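Side-chain contacts in enolase from the environmental genome shotgun sequencing of the Sargasso Sea (PDB 2QGY), which is of unknown specific function but belongs to the enolase superfamily and probably catalyses magnesium-assisted proton abstraction next to a substrate carboxylate: residues A[303-307]-A[308-312]; A[333-336]-A[337-340]. All coordinates share one frame; numbering follows the deposited sequence.

Contact 1 (A[303-307]-A[308-312]); sequences CWNSM and SVSAS
Ser306 and Ser308 face each other in the loop that runs from strand 298-299 into helix 309-320, a beta-to-alpha connection of the barrel domain, and this pair is the tight part of the contact. Ser308 OG donates a hydrogen bond to Ser306 OG at 2.6 Å, and the backbone nitrogen Ser308 N reaches the same Ser306 OG at 2.9 Å, with an N-H...O angle of 156°. The OG of Ser308 sits between its own N and carbonyl carbon (chi1 65°), which lets hydroxyl and amide converge on one acceptor. Serine suits both places because its short side chain puts a hydroxyl within reach of atoms only two residues away. Beside this pair Ser310 OG presses on the CB of Asn305 at 3.3 Å, while its polar partner is Ser277; the Asn305 amide is engaged by Asp275 through ND2. Packing is looser on the sulfur side. Cys303 SG lies 3.9 Å from Ser310 CB, and Met307, its chain bent at chi2 and chi3, brings SD only to 4.1 Å from Ala311 CB. Ser308 holds the N-cap position, but its side chain makes no capping bond. Strand 48-53 lies against this helix start, where Glu52 OE1 bonds both Ser306 OG and Ser310 N; helix 334-338 packs against Ser306 and Met307.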
# COMPACT_ATOMS: atom_id res chain seq x y z
N CYS A 303 12.24 10.57 7.81
CA CYS A 303 13.43 9.75 7.57
C CYS A 303 13.68 8.79 8.73
O CYS A 303 14.69 8.89 9.44
CB CYS A 303 14.67 10.63 7.27
SG CYS A 303 16.05 9.58 6.60
N TRP A 304 12.75 7.88 8.96
CA TRP A 304 12.98 6.84 9.94
C TRP A 304 13.62 5.67 9.18
O TRP A 304 12.98 4.68 8.81
CB TRP A 304 11.69 6.47 10.69
CG TRP A 304 11.93 5.51 11.83
CD1 TRP A 304 12.97 5.51 12.71
CD2 TRP A 304 11.13 4.38 12.17
NE1 TRP A 304 12.87 4.46 13.59
CE2 TRP A 304 11.73 3.76 13.29
CE3 TRP A 304 9.95 3.85 11.64
CZ2 TRP A 304 11.18 2.62 13.90
CZ3 TRP A 304 9.39 2.71 12.25
CH2 TRP A 304 10.03 2.11 13.36
N ASN A 305 14.92 5.83 8.96
CA ASN A 305 15.71 4.97 8.06
C ASN A 305 17.13 5.04 8.61
O ASN A 305 17.38 5.69 9.65
CB ASN A 305 15.75 5.56 6.65
CG ASN A 305 14.38 5.56 5.95
OD1 ASN A 305 13.77 4.52 5.75
ND2 ASN A 305 13.95 6.72 5.53
N SER A 306 18.09 4.41 7.93
CA SER A 306 19.49 4.63 8.35
C SER A 306 19.90 6.07 8.11
O SER A 306 19.30 6.76 7.30
CB SER A 306 20.45 3.73 7.61
OG SER A 306 20.92 4.36 6.42
N MET A 307 20.94 6.51 8.81
CA MET A 307 21.45 7.86 8.58
C MET A 307 22.55 7.84 7.51
O MET A 307 23.37 8.77 7.43
CB MET A 307 21.91 8.55 9.89
CG MET A 307 20.78 8.92 10.92
SD MET A 307 19.66 10.20 10.30
CE MET A 307 18.27 9.19 9.77
N SER A 308 22.55 6.80 6.67
CA SER A 308 23.48 6.68 5.57
C SER A 308 22.79 7.04 4.25
O SER A 308 22.65 8.23 3.93
CB SER A 308 24.15 5.28 5.55
OG SER A 308 23.24 4.19 5.29
N VAL A 309 22.31 6.04 3.51
CA VAL A 309 21.80 6.25 2.13
C VAL A 309 20.52 7.11 2.11
O VAL A 309 20.46 8.14 1.42
CB VAL A 309 21.56 4.89 1.39
CG1 VAL A 309 21.08 5.12 -0.01
CG2 VAL A 309 22.87 4.06 1.34
N SER A 310 19.52 6.72 2.89
CA SER A 310 18.29 7.54 3.01
C SER A 310 18.57 8.97 3.45
O SER A 310 18.03 9.92 2.86
CB SER A 310 17.32 6.91 3.99
OG SER A 310 16.84 5.68 3.51
N ALA A 311 19.39 9.15 4.49
CA ALA A 311 19.68 10.52 4.94
C ALA A 311 20.34 11.34 3.83
O ALA A 311 20.01 12.52 3.64
CB ALA A 311 20.52 10.55 6.26
N SER A 312 21.28 10.75 3.09
CA SER A 312 21.94 11.50 2.02
C SER A 312 20.97 11.91 0.92
O SER A 312 21.01 13.05 0.46
CB SER A 312 23.09 10.70 1.41
OG SER A 312 23.75 11.50 0.45

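Contact 2 (A[333-336]-A[337-340]); sequences YINF and SKKF
The short helix 334-338, which follows strand 327-329 of the TIM-barrel-like domain, folds Ser337 back onto Tyr333 one turn earlier. Tyr333 O accepts two hydrogen bonds from this one residue: Ser337 N at 3.0 Å and Ser337 OG at 2.7 Å, arriving from opposite faces of the carbonyl plane. Serine fits here because its hydroxyl, placed beside the backbone N (chi1 -61°), can bend back to the carbonyl of the preceding turn. Lys338 N continues the helical pattern to Ile334 O, whereas Lys339 N bonds Phe336 O, three residues back, from well above that carbonyl's plane, with a weak second bond to Asn335 O. The exposed side carries polar and long chains. The extended Lys338 lies alongside Asn335, its CD 3.6 Å from Asn335 OD1, and CE alone touches the Ile334 methyl CG2, at 3.9 Å. Lysine suits this exposed position: its aliphatic part lies over the helix surface, with the ammonium group farther along. Lys339 crosses the Phe336 side chain at about a right angle, with its CD 3.9 Å from Phe336 CD1. On the buried side the two phenylalanines supply apolar bulk: Phe336 meets the His24 ring, and Phe340 packs on helix 366-371. They touch through Phe336 CE2 and Phe340 CE2 at 4.0 Å, while Ser337 O sits 3.6 Å above the plane of the Phe340 ring, over its centre.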
# COMPACT_ATOMS: atom_id res chain seq x y z
N TYR A 333 20.84 7.18 15.71
CA TYR A 333 21.21 6.35 14.56
C TYR A 333 22.50 6.81 13.89
O TYR A 333 23.02 6.15 12.94
CB TYR A 333 20.08 6.39 13.53
CG TYR A 333 18.84 5.56 13.87
CD1 TYR A 333 18.63 5.03 15.16
CD2 TYR A 333 17.88 5.29 12.89
CE1 TYR A 333 17.47 4.24 15.45
CE2 TYR A 333 16.74 4.53 13.17
CZ TYR A 333 16.55 4.00 14.43
OH TYR A 333 15.42 3.23 14.67
N ILE A 334 23.04 7.95 14.32
CA ILE A 334 24.21 8.49 13.63
C ILE A 334 25.46 7.61 13.81
O ILE A 334 26.08 7.21 12.83
CB ILE A 334 24.52 9.94 14.02
CG1 ILE A 334 23.37 10.88 13.59
CG2 ILE A 334 25.85 10.37 13.41
CD1 ILE A 334 23.37 11.27 12.09
N ASN A 335 25.85 7.32 15.05
CA ASN A 335 27.08 6.53 15.21
C ASN A 335 26.87 5.08 14.83
O ASN A 335 27.80 4.42 14.35
CB ASN A 335 27.64 6.65 16.61
CG ASN A 335 28.11 8.05 16.93
OD1 ASN A 335 28.67 8.76 16.08
ND2 ASN A 335 27.89 8.47 18.17
N PHE A 336 25.65 4.57 15.00
CA PHE A 336 25.36 3.26 14.46
C PHE A 336 25.67 3.21 12.95
O PHE A 336 26.28 2.26 12.45
CB PHE A 336 23.91 2.83 14.66
CG PHE A 336 23.63 1.49 14.05
CD1 PHE A 336 24.08 0.34 14.69
CD2 PHE A 336 23.00 1.39 12.81
CE1 PHE A 336 23.88 -0.89 14.13
CE2 PHE A 336 22.80 0.15 12.23
CZ PHE A 336 23.24 -0.99 12.89
N SER A 337 25.18 4.20 12.22
CA SER A 337 25.34 4.24 10.77
C SER A 337 26.82 4.43 10.43
O SER A 337 27.31 3.92 9.41
CB SER A 337 24.50 5.36 10.17
OG SER A 337 23.11 5.16 10.44
N LYS A 338 27.52 5.19 11.28
CA LYS A 338 28.95 5.40 11.09
C LYS A 338 29.77 4.11 11.16
O LYS A 338 30.90 4.05 10.65
CB LYS A 338 29.47 6.42 12.08
CG LYS A 338 29.06 7.85 11.73
CD LYS A 338 29.71 8.84 12.65
CE LYS A 338 29.54 10.25 12.12
NZ LYS A 338 29.97 11.22 13.17
N LYS A 339 29.22 3.08 11.79
CA LYS A 339 29.90 1.77 11.85
C LYS A 339 30.21 1.23 10.46
O LYS A 339 31.24 0.58 10.25
CB LYS A 339 29.09 0.74 12.63
CG LYS A 339 28.97 0.98 14.12
CD LYS A 339 28.00 -0.05 14.71
CE LYS A 339 27.85 0.12 16.22
NZ LYS A 339 29.08 -0.31 16.92
N PHE A 340 29.31 1.46 9.50
CA PHE A 340 29.50 0.89 8.17
C PHE A 340 29.58 1.94 7.06
O PHE A 340 29.87 1.61 5.93
CB PHE A 340 28.40 -0.15 7.87
CG PHE A 340 27.01 0.45 7.84
CD1 PHE A 340 26.50 1.00 6.66
CD2 PHE A 340 26.22 0.46 8.98
CE1 PHE A 340 25.22 1.56 6.64
CE2 PHE A 340 24.94 1.01 8.97
CZ PHE A 340 24.44 1.56 7.79

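In the fold
Contacts 1 and 2 follow one another along the chain, yet their centres are only about 10 Å apart and they touch directly. Two probable hydrogen bonds join them, one between side chains, Trp304 NE1 to Tyr333 OH at 3.0 Å, and one from the backbone, Met307 N to Ser337 OG, also at 3.0 Å. Packing fills in between, with Ser308 OG lying 3.6 Å from Phe340 CE1. Neither contact supplies a ligand to the magnesium ion, whose site is formed by Asp200, Glu226 and Glu252. The ion lies about 11 Å from the Cys303 side chain and about 13 Å from that of Tyr333, placing both contacts outside the first coordination shell of this barrel site.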